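Local coordinates for protein elongation factor G (PDB 2DY1) that binds GTP with a magnesium ion and probably hydrolyses it as an elongation factor that drives translocation on the ribosome, at residues L102-A107 / M130-K135; P158-L163 / P249-S254; L571-Y576 / A647-H652. One frame throughout, in Å; residues are numbered along the deposited sequence.

Interaction 1: residues L102-A107 / M130-K135. With GTP (guanosine-5'-triphosphate), chain C.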
loop_
_atom_site.group_PDB
_atom_site.type_symbol
_atom_site.label_atom_id
_atom_site.label_comp_id
_atom_site.label_asym_id
_atom_site.label_seq_id
_atom_site.Cartn_x
_atom_site.Cartn_y
_atom_site.Cartn_z
ATOM N N LEU A 102 -16.865 6.996 -1.005
ATOM C CA LEU A 102 -17.338 8.231 -0.372
ATOM C C LEU A 102 -16.020 8.859 0.055
ATOM O O LEU A 102 -15.304 8.300 0.888
ATOM C CB LEU A 102 -18.209 7.924 0.851
ATOM C CG LEU A 102 -18.588 9.129 1.731
ATOM C CD1 LEU A 102 -19.355 10.199 0.891
ATOM C CD2 LEU A 102 -19.482 8.659 2.902
ATOM N N VAL A 103 -15.706 10.019 -0.501
ATOM C CA VAL A 103 -14.415 10.656 -0.258
ATOM C C VAL A 103 -14.569 11.859 0.653
ATOM O O VAL A 103 -15.170 12.847 0.269
ATOM C CB VAL A 103 -13.793 11.095 -1.628
ATOM C CG1 VAL A 103 -12.385 11.635 -1.431
ATOM C CG2 VAL A 103 -13.785 9.892 -2.620
ATOM N N ALA A 104 -14.036 11.756 1.878
ATOM C CA ALA A 104 -14.118 12.849 2.844
ATOM C C ALA A 104 -13.063 13.879 2.496
ATOM O O ALA A 104 -11.913 13.538 2.190
ATOM C CB ALA A 104 -13.862 12.339 4.264
ATOM N N VAL A 105 -13.474 15.143 2.532
ATOM C CA VAL A 105 -12.579 16.258 2.236
ATOM C C VAL A 105 -12.797 17.320 3.313
ATOM O O VAL A 105 -13.908 17.810 3.504
ATOM C CB VAL A 105 -12.905 16.881 0.840
ATOM C CG1 VAL A 105 -12.098 18.186 0.617
ATOM C CG2 VAL A 105 -12.596 15.877 -0.249
ATOM N N SER A 106 -11.731 17.679 4.026
ATOM C CA SER A 106 -11.829 18.716 5.054
ATOM C C SER A 106 -11.976 20.087 4.380
ATOM O O SER A 106 -11.226 20.406 3.458
ATOM C CB SER A 106 -10.554 18.705 5.913
ATOM O OG SER A 106 -10.411 19.935 6.598
ATOM N N ALA A 107 -12.936 20.886 4.835
ATOM C CA ALA A 107 -13.155 22.201 4.253
ATOM C C ALA A 107 -11.948 23.104 4.488
ATOM O O ALA A 107 -11.746 24.068 3.762
ATOM C CB ALA A 107 -14.407 22.841 4.842
ATOM N N MET A 130 -18.492 10.033 -4.554
ATOM C CA MET A 130 -19.291 11.106 -3.954
ATOM C C MET A 130 -18.316 11.742 -2.965
ATOM O O MET A 130 -17.445 11.057 -2.449
ATOM C CB MET A 130 -20.510 10.521 -3.211
ATOM C CG MET A 130 -21.177 11.404 -2.182
ATOM S SD MET A 130 -22.498 10.438 -1.343
ATOM C CE MET A 130 -23.619 10.329 -2.716
ATOM N N VAL A 131 -18.431 13.048 -2.743
ATOM C CA VAL A 131 -17.555 13.755 -1.805
ATOM C C VAL A 131 -18.373 14.194 -0.615
ATOM O O VAL A 131 -19.521 14.606 -0.778
ATOM C CB VAL A 131 -16.999 15.059 -2.447
ATOM C CG1 VAL A 131 -16.262 15.916 -1.404
ATOM C CG2 VAL A 131 -16.056 14.715 -3.597
ATOM N N VAL A 132 -17.803 14.098 0.586
ATOM C CA VAL A 132 -18.481 14.634 1.765
ATOM C C VAL A 132 -17.507 15.634 2.387
ATOM O O VAL A 132 -16.361 15.309 2.689
ATOM C CB VAL A 132 -18.938 13.532 2.799
ATOM C CG1 VAL A 132 -17.792 12.651 3.240
ATOM C CG2 VAL A 132 -19.600 14.215 4.000
ATOM N N VAL A 133 -17.964 16.876 2.527
ATOM C CA VAL A 133 -17.131 17.941 3.083
ATOM C C VAL A 133 -17.356 18.047 4.572
ATOM O O VAL A 133 -18.473 18.307 5.047
ATOM C CB VAL A 133 -17.461 19.284 2.415
ATOM C CG1 VAL A 133 -16.627 20.397 3.077
ATOM C CG2 VAL A 133 -17.169 19.196 0.918
ATOM N N THR A 134 -16.265 17.830 5.299
ATOM C CA THR A 134 -16.260 17.861 6.760
ATOM C C THR A 134 -15.551 19.096 7.298
ATOM O O THR A 134 -14.969 19.863 6.547
ATOM C CB THR A 134 -15.478 16.672 7.298
ATOM O OG1 THR A 134 -14.135 16.745 6.782
ATOM C CG2 THR A 134 -16.143 15.353 6.855
ATOM N N LYS A 135 -15.615 19.258 8.618
ATOM C CA LYS A 135 -14.916 20.340 9.314
ATOM C C LYS A 135 -15.211 21.782 8.897
ATOM O O LYS A 135 -14.396 22.681 9.148
ATOM C CB LYS A 135 -13.399 20.090 9.226
ATOM C CG LYS A 135 -12.969 18.758 9.832
ATOM C CD LYS A 135 -11.430 18.653 9.904
ATOM C CE LYS A 135 -10.974 17.442 10.722
ATOM N NZ LYS A 135 -9.485 17.432 10.979
HETATM P PG GTP C . -7.602 8.901 9.701
HETATM O O1G GTP C . -6.263 9.075 10.573
HETATM O O2G GTP C . -8.318 7.523 10.107
HETATM O O3G GTP C . -7.362 9.002 8.244
HETATM O O3B GTP C . -8.519 10.108 10.249
HETATM P PB GTP C . -10.103 10.231 10.024
HETATM O O1B GTP C . -10.350 10.707 8.642
HETATM O O2B GTP C . -10.767 8.976 10.449
HETATM O O3A GTP C . -10.466 11.469 10.978
HETATM P PA GTP C . -10.979 11.319 12.490
HETATM O O1A GTP C . -12.407 10.928 12.477
HETATM O O2A GTP C . -10.019 10.478 13.240
HETATM O "O5'" GTP C . -10.902 12.829 13.035
HETATM C "C5'" GTP C . -9.619 13.391 13.312
HETATM C "C4'" GTP C . -9.777 14.657 14.153
HETATM O "O4'" GTP C . -10.707 15.500 13.453
HETATM C "C3'" GTP C . -10.426 14.314 15.495
HETATM O "O3'" GTP C . -9.965 15.234 16.487
HETATM C "C2'" GTP C . -11.912 14.537 15.216
HETATM O "O2'" GTP C . -12.573 14.902 16.431
HETATM C "C1'" GTP C . -11.805 15.780 14.334
HETATM N N9 GTP C . -13.023 16.025 13.529
HETATM C C8 GTP C . -13.612 15.153 12.713
HETATM N N7 GTP C . -14.597 15.756 12.050
HETATM C C5 GTP C . -14.643 17.023 12.450
HETATM C C6 GTP C . -15.448 18.107 12.116
HETATM O O6 GTP C . -16.318 18.025 11.250
HETATM N N1 GTP C . -15.227 19.329 12.763
HETATM C C2 GTP C . -14.210 19.440 13.720
HETATM N N2 GTP C . -13.994 20.600 14.335
HETATM N N3 GTP C . -13.450 18.373 14.012
HETATM C C4 GTP C . -13.645 17.194 13.404
#

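Interaction 2: residues P158-L163 / P249-S254. With GTP (guanosine-5'-triphosphate), chain C.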
loop_
_atom_site.group_PDB
_atom_site.type_symbol
_atom_site.label_atom_id
_atom_site.label_comp_id
_atom_site.label_asym_id
_atom_site.label_seq_id
_atom_site.Cartn_x
_atom_site.Cartn_y
_atom_site.Cartn_z
ATOM N N PRO A 158 -23.011 19.846 -6.699
ATOM C CA PRO A 158 -23.362 20.267 -5.335
ATOM C C PRO A 158 -24.783 19.893 -4.939
ATOM O O PRO A 158 -25.740 20.315 -5.567
ATOM C CB PRO A 158 -23.173 21.788 -5.370
ATOM C CG PRO A 158 -22.176 21.990 -6.499
ATOM C CD PRO A 158 -22.637 20.993 -7.537
ATOM N N ILE A 159 -24.922 19.090 -3.896
ATOM C CA ILE A 159 -26.231 18.702 -3.399
ATOM C C ILE A 159 -26.602 19.652 -2.273
ATOM O O ILE A 159 -27.753 20.070 -2.140
ATOM C CB ILE A 159 -26.213 17.256 -2.822
ATOM C CG1 ILE A 159 -25.817 16.262 -3.918
ATOM C CG2 ILE A 159 -27.553 16.918 -2.178
ATOM C CD1 ILE A 159 -26.679 16.334 -5.162
ATOM N N ASP A 160 -25.608 19.992 -1.456
ATOM C CA ASP A 160 -25.837 20.848 -0.298
ATOM C C ASP A 160 -25.015 22.116 -0.359
ATOM O O ASP A 160 -23.921 22.129 -0.935
ATOM C CB ASP A 160 -25.358 20.163 0.995
ATOM C CG ASP A 160 -26.064 18.863 1.279
ATOM O OD1 ASP A 160 -27.312 18.859 1.226
ATOM O OD2 ASP A 160 -25.367 17.857 1.585
ATOM N N LEU A 161 -25.562 23.152 0.273
ATOM C CA LEU A 161 -24.859 24.415 0.491
ATOM C C LEU A 161 -24.992 24.615 2.011
ATOM O O LEU A 161 -25.899 24.096 2.646
ATOM C CB LEU A 161 -25.505 25.573 -0.263
ATOM C CG LEU A 161 -25.376 25.482 -1.779
ATOM C CD1 LEU A 161 -26.098 26.691 -2.377
ATOM C CD2 LEU A 161 -23.921 25.441 -2.229
ATOM N N PRO A 162 -24.079 25.371 2.614
ATOM C CA PRO A 162 -24.168 25.570 4.061
ATOM C C PRO A 162 -25.192 26.581 4.533
ATOM O O PRO A 162 -25.391 27.632 3.898
ATOM C CB PRO A 162 -22.753 25.990 4.442
ATOM C CG PRO A 162 -22.252 26.691 3.200
ATOM C CD PRO A 162 -22.847 25.933 2.041
ATOM N N LEU A 163 -25.863 26.250 5.634
ATOM C CA LEU A 163 -26.789 27.199 6.241
ATOM C C LEU A 163 -26.039 27.872 7.378
ATOM O O LEU A 163 -25.513 27.208 8.266
ATOM C CB LEU A 163 -28.036 26.500 6.791
ATOM C CG LEU A 163 -29.025 27.444 7.472
ATOM C CD1 LEU A 163 -29.615 28.367 6.402
ATOM C CD2 LEU A 163 -30.148 26.648 8.146
ATOM N N PRO A 249 -21.544 13.690 -6.718
ATOM C CA PRO A 249 -22.300 14.513 -5.764
ATOM C C PRO A 249 -21.406 15.013 -4.639
ATOM O O PRO A 249 -20.511 14.288 -4.206
ATOM C CB PRO A 249 -23.354 13.560 -5.217
ATOM C CG PRO A 249 -23.474 12.482 -6.276
ATOM C CD PRO A 249 -22.049 12.305 -6.749
ATOM N N VAL A 250 -21.654 16.245 -4.182
ATOM C CA VAL A 250 -20.892 16.812 -3.074
ATOM C C VAL A 250 -21.877 17.119 -1.951
ATOM O O VAL A 250 -22.800 17.932 -2.101
ATOM C CB VAL A 250 -20.177 18.124 -3.480
ATOM C CG1 VAL A 250 -19.367 18.678 -2.293
ATOM C CG2 VAL A 250 -19.262 17.880 -4.659
ATOM N N ALA A 251 -21.679 16.452 -0.821
ATOM C CA ALA A 251 -22.526 16.615 0.342
ATOM C C ALA A 251 -21.730 17.296 1.453
ATOM O O ALA A 251 -20.504 17.335 1.421
ATOM C CB ALA A 251 -23.021 15.246 0.826
ATOM N N LEU A 252 -22.462 17.840 2.410
ATOM C CA LEU A 252 -21.860 18.509 3.551
ATOM C C LEU A 252 -22.331 17.803 4.814
ATOM O O LEU A 252 -23.541 17.678 5.042
ATOM C CB LEU A 252 -22.331 19.976 3.544
ATOM C CG LEU A 252 -21.881 21.044 4.528
ATOM C CD1 LEU A 252 -20.363 21.181 4.566
ATOM C CD2 LEU A 252 -22.525 22.359 4.062
ATOM N N ALA A 253 -21.393 17.338 5.645
ATOM C CA ALA A 253 -21.780 16.674 6.891
ATOM C C ALA A 253 -20.600 16.678 7.848
ATOM O O ALA A 253 -19.450 16.695 7.420
ATOM C CB ALA A 253 -22.230 15.218 6.623
ATOM N N SER A 254 -20.901 16.674 9.143
ATOM C CA SER A 254 -19.858 16.647 10.164
ATOM C C SER A 254 -20.317 15.728 11.290
ATOM O O SER A 254 -21.401 15.895 11.835
ATOM C CB SER A 254 -19.616 18.034 10.746
ATOM O OG SER A 254 -18.870 17.930 11.951
HETATM P PG GTP C . -7.602 8.901 9.701
HETATM O O1G GTP C . -6.263 9.075 10.573
HETATM O O2G GTP C . -8.318 7.523 10.107
HETATM O O3G GTP C . -7.362 9.002 8.244
HETATM O O3B GTP C . -8.519 10.108 10.249
HETATM P PB GTP C . -10.103 10.231 10.024
HETATM O O1B GTP C . -10.350 10.707 8.642
HETATM O O2B GTP C . -10.767 8.976 10.449
HETATM O O3A GTP C . -10.466 11.469 10.978
HETATM P PA GTP C . -10.979 11.319 12.490
HETATM O O1A GTP C . -12.407 10.928 12.477
HETATM O O2A GTP C . -10.019 10.478 13.240
HETATM O "O5'" GTP C . -10.902 12.829 13.035
HETATM C "C5'" GTP C . -9.619 13.391 13.312
HETATM C "C4'" GTP C . -9.777 14.657 14.153
HETATM O "O4'" GTP C . -10.707 15.500 13.453
HETATM C "C3'" GTP C . -10.426 14.314 15.495
HETATM O "O3'" GTP C . -9.965 15.234 16.487
HETATM C "C2'" GTP C . -11.912 14.537 15.216
HETATM O "O2'" GTP C . -12.573 14.902 16.431
HETATM C "C1'" GTP C . -11.805 15.780 14.334
HETATM N N9 GTP C . -13.023 16.025 13.529
HETATM C C8 GTP C . -13.612 15.153 12.713
HETATM N N7 GTP C . -14.597 15.756 12.050
HETATM C C5 GTP C . -14.643 17.023 12.450
HETATM C C6 GTP C . -15.448 18.107 12.116
HETATM O O6 GTP C . -16.318 18.025 11.250
HETATM N N1 GTP C . -15.227 19.329 12.763
HETATM C C2 GTP C . -14.210 19.440 13.720
HETATM N N2 GTP C . -13.994 20.600 14.335
HETATM N N3 GTP C . -13.450 18.373 14.012
HETATM C C4 GTP C . -13.645 17.194 13.404
#

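Interaction 3: residues L571-Y576 / A647-H652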
loop_
_atom_site.group_PDB
_atom_site.type_symbol
_atom_site.label_atom_id
_atom_site.label_comp_id
_atom_site.label_asym_id
_atom_site.label_seq_id
_atom_site.Cartn_x
_atom_site.Cartn_y
_atom_site.Cartn_z
ATOM N N LEU A 571 37.120 -1.993 -3.260
ATOM C CA LEU A 571 35.776 -2.046 -2.683
ATOM C C LEU A 571 34.751 -1.285 -3.511
ATOM O O LEU A 571 35.019 -0.184 -3.999
ATOM C CB LEU A 571 35.802 -1.476 -1.265
ATOM C CG LEU A 571 34.551 -1.711 -0.412
ATOM C CD1 LEU A 571 34.450 -3.183 -0.040
ATOM C CD2 LEU A 571 34.630 -0.856 0.841
ATOM N N LEU A 572 33.570 -1.879 -3.667
ATOM C CA LEU A 572 32.485 -1.265 -4.426
ATOM C C LEU A 572 31.277 -1.098 -3.509
ATOM O O LEU A 572 31.102 -1.863 -2.570
ATOM C CB LEU A 572 32.080 -2.153 -5.606
ATOM C CG LEU A 572 33.138 -2.513 -6.652
ATOM C CD1 LEU A 572 32.512 -3.449 -7.673
ATOM C CD2 LEU A 572 33.655 -1.250 -7.338
ATOM N N GLU A 573 30.459 -0.089 -3.783
ATOM C CA GLU A 573 29.256 0.135 -2.985
ATOM C C GLU A 573 28.099 0.401 -3.922
ATOM O O GLU A 573 28.288 0.873 -5.039
ATOM C CB GLU A 573 29.442 1.320 -2.025
ATOM C CG GLU A 573 29.497 2.676 -2.696
ATOM C CD GLU A 573 29.677 3.800 -1.687
ATOM O OE1 GLU A 573 28.970 3.786 -0.658
ATOM O OE2 GLU A 573 30.516 4.695 -1.923
ATOM N N PRO A 574 26.869 0.086 -3.486
ATOM C CA PRO A 574 25.767 0.351 -4.407
ATOM C C PRO A 574 25.386 1.826 -4.459
ATOM O O PRO A 574 25.345 2.506 -3.437
ATOM C CB PRO A 574 24.646 -0.544 -3.877
ATOM C CG PRO A 574 24.956 -0.679 -2.440
ATOM C CD PRO A 574 26.449 -0.772 -2.369
ATOM N N ILE A 575 25.134 2.301 -5.677
ATOM C CA ILE A 575 24.738 3.681 -5.940
ATOM C C ILE A 575 23.284 3.656 -6.394
ATOM O O ILE A 575 22.899 2.829 -7.214
ATOM C CB ILE A 575 25.600 4.305 -7.070
ATOM C CG1 ILE A 575 27.075 4.319 -6.656
ATOM C CG2 ILE A 575 25.104 5.724 -7.393
ATOM C CD1 ILE A 575 27.354 4.971 -5.317
ATOM N N TYR A 576 22.470 4.557 -5.854
ATOM C CA TYR A 576 21.059 4.614 -6.207
ATOM C C TYR A 576 20.675 5.928 -6.874
ATOM O O TYR A 576 21.344 6.953 -6.692
ATOM C CB TYR A 576 20.191 4.429 -4.947
ATOM C CG TYR A 576 20.004 2.983 -4.522
ATOM C CD1 TYR A 576 21.103 2.164 -4.254
ATOM C CD2 TYR A 576 18.725 2.421 -4.443
ATOM C CE1 TYR A 576 20.928 0.811 -3.930
ATOM C CE2 TYR A 576 18.538 1.082 -4.119
ATOM C CZ TYR A 576 19.649 0.281 -3.868
ATOM O OH TYR A 576 19.470 -1.055 -3.600
ATOM N N ALA A 647 29.808 1.292 -7.561
ATOM C CA ALA A 647 30.919 2.182 -7.863
ATOM C C ALA A 647 31.960 1.991 -6.790
ATOM O O ALA A 647 31.649 1.554 -5.686
ATOM C CB ALA A 647 30.449 3.638 -7.895
ATOM N N GLU A 648 33.206 2.302 -7.117
ATOM C CA GLU A 648 34.284 2.158 -6.157
ATOM C C GLU A 648 34.059 3.110 -4.984
ATOM O O GLU A 648 33.681 4.274 -5.172
ATOM C CB GLU A 648 35.627 2.459 -6.837
ATOM C CG GLU A 648 35.820 1.693 -8.152
ATOM C CD GLU A 648 37.145 1.996 -8.848
ATOM O OE1 GLU A 648 37.922 2.835 -8.342
ATOM O OE2 GLU A 648 37.402 1.385 -9.908
ATOM N N VAL A 649 34.291 2.604 -3.780
ATOM C CA VAL A 649 34.134 3.381 -2.562
ATOM C C VAL A 649 35.333 4.312 -2.402
ATOM O O VAL A 649 36.479 3.880 -2.532
ATOM C CB VAL A 649 34.061 2.451 -1.332
ATOM C CG1 VAL A 649 34.011 3.273 -0.046
ATOM C CG2 VAL A 649 32.836 1.547 -1.437
ATOM N N PRO A 650 35.087 5.607 -2.136
ATOM C CA PRO A 650 36.215 6.529 -1.969
ATOM C C PRO A 650 37.268 5.915 -1.046
ATOM O O PRO A 650 36.938 5.323 -0.019
ATOM C CB PRO A 650 35.547 7.765 -1.387
ATOM C CG PRO A 650 34.243 7.786 -2.143
ATOM C CD PRO A 650 33.803 6.328 -2.076
ATOM N N PRO A 651 38.555 6.047 -1.409
ATOM C CA PRO A 651 39.686 5.508 -0.646
ATOM C C PRO A 651 39.580 5.654 0.867
ATOM O O PRO A 651 39.901 4.729 1.614
ATOM C CB PRO A 651 40.877 6.271 -1.219
ATOM C CG PRO A 651 40.477 6.462 -2.648
ATOM C CD PRO A 651 39.033 6.893 -2.517
ATOM N N HIS A 652 39.136 6.822 1.310
ATOM C CA HIS A 652 38.992 7.110 2.730
ATOM C C HIS A 652 38.006 6.155 3.400
ATOM O O HIS A 652 38.356 5.446 4.348
ATOM C CB HIS A 652 38.530 8.558 2.902
ATOM C CG HIS A 652 39.400 9.551 2.195
ATOM N ND1 HIS A 652 40.632 9.938 2.676
ATOM C CD2 HIS A 652 39.232 10.206 1.020
ATOM C CE1 HIS A 652 41.185 10.791 1.831
ATOM N NE2 HIS A 652 40.357 10.969 0.818
HETATM O O HOH W 1 31.095 5.410 -4.621
#

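Interaction 1: residues L102-A107 / M130-K135
Leu102 and Val132 meet in the apolar centre of this pair of parallel strands: CD1 of Leu102 rests 3.7 Å from CG1 of Val132 and touches CG of Met130. Val132 carries CG1 between its backbone N and carbonyl carbon (chi1 55°), which sets that methyl against both Leu102 and the CA of Ala104. Helix 261-271 covers the Leu102 and Met130 end of this face, with Ile268 touching both. On the face of Val103, Val105, Val131 and Val133 the valines pack more thinly, CG2 of Val105 lying 3.8 Å from CG1 of Val131, and Thr115 and Trp119 of helix 113-124 pack on Val103, Val105 and Val131; strand, helix and strand form a beta-alpha-beta unit of the P-loop GTPase fold. Between the two faces run five backbone hydrogen bonds, from Val103 N to Met130 O (2.8 Å) down to Ala107 N to Thr134 O (2.8 Å).

At the C-terminal ends the contact turns polar. Ser106 OG, which bonds to the backbone N of Glu108, lies 3.7 Å from CD of Lys135, and Thr134 OG1 bonds to Ser20 O in the P-loop. Lys135 stretches its chain along the guanine: its CG comes 3.4 Å from C6 of GTP, its backbone N gives a bent hydrogen bond to O6 of GTP (3.0 Å, 137°), and NZ, bonded to Gly19 O, makes only a weak one to the ribose O4'. The chemistry divides along the strands: apolar packing and backbone bonds fix their course, and the polar ends grip both P-loop and nucleotide, consistent with base recognition and P-loop being held together.

Interaction 2: residues P158-L163 / P249-S254
Asp160 and Leu252 make the close-knit part of this contact. The carboxylate oxygen OD2 of Asp160 accepts the backbone N-H of Leu252 at 3.0 Å, on the lone pair that faces away from the other oxygen, and the bond is nearly straight (161°). The carboxylate appears to stand in for the carbonyl of Ile159, where strand 156-165 is broken by a bulge or short loop. The same OD2 lies 3.3 Å from CA of Ala251. Leu252 reaches across Pro162 at about a right angle; with CG anti to the backbone N (chi1 -177°), its CD2 comes 3.7 Å from CB of Pro162. One backbone bond, Ile159 N to Val250 O (3.0 Å), holds the start of the pairing, where Pro158 and Val250 are in register.

The packing is looser at the partly exposed Ile159, whose CG1 merely lies beside CB of Pro249 at 3.9 Å. Toward the other end the strands part: Ser254, just past strand 248-252 and probably in the guanine-recognition (G5) loop of this P-loop GTP-binding domain, gives its OG hydrogen to O6 of GTP over 2.6 Å, while that OG also bonds to the backbone N of Arg257. Helix 142-153 places Tyr142 against Pro162 and Val250, helix 261-271 covers Pro249 and Ala251, and Trp169 and Leu172 of the next strand, 168-174, pack on Leu252.

Interaction 3: residues L571-Y576 / A647-H652
Glu573 turns its CG between its own backbone N and carbonyl carbon (chi1 70°) and then runs out straight, which carries the side chain across Val649 at about a right angle. Val649 answers with CG2 anti to its carbonyl carbon, and that methyl lands 3.5 Å from CB of Glu573. The setting is the antiparallel sheet of the C-terminal domain of elongation factor G, at the point where strand 638-648 gives way to helix 651-663. Glu573 and Ala647 form a hydrogen-bonded antiparallel pair, Glu573 N to Ala647 O at 2.8 Å and Ala647 N back to Glu573 O at 3.0 Å. Leu572 and Glu648 are the non-hydrogen-bonded pair that follows, and past it Val649 N still reaches Leu571 O (2.9 Å).

The apolar contacts flank this backbone pairing. Leu571 lies side by side with Val649, CD2 to CG2 at 3.8 Å, and both meet Ala654 of the helix; Ile575 sets CG1 against CB of Ala647. Pro650 occupies the N-cap position, its ring crossing the carboxylate end of Glu573. That carboxylate forms a salt bridge through OE2 with Arg598, a residue that also touches Pro650. An alanine in place of Glu573 is likely to leave Arg598 without its salt-bridge mate and the bridging water without one acceptor, with CG and CD gone from beside the CG2 methyl of Val649. That water joins the two strands, donating to OE2 of Glu573 and to the backbone O of Glu648, each at 2.9 Å.

In the fold
From the N terminus, interaction 1 comes first: the chain leaves strand 100-106, passes through helix 113-124 and returns, a short loop closed by 129-134. Interaction 2 then spans a much longer excursion, 85 residues holding the outer hairpin strands and several helices, before 248-252 slots in between 129-134 and 156-165. The two loops follow one another without nesting or crossing, yet together they tie up the sheet of the GTP-binding domain, with Val133 N probably bonded to Ala251 O, and both reach GTP. Interaction 3 closes a separate loop of 70 residues, tying strand 569-583 to the end of strand 638-648 in the C-terminal domain, its centre about 50 Å from that of interaction 1.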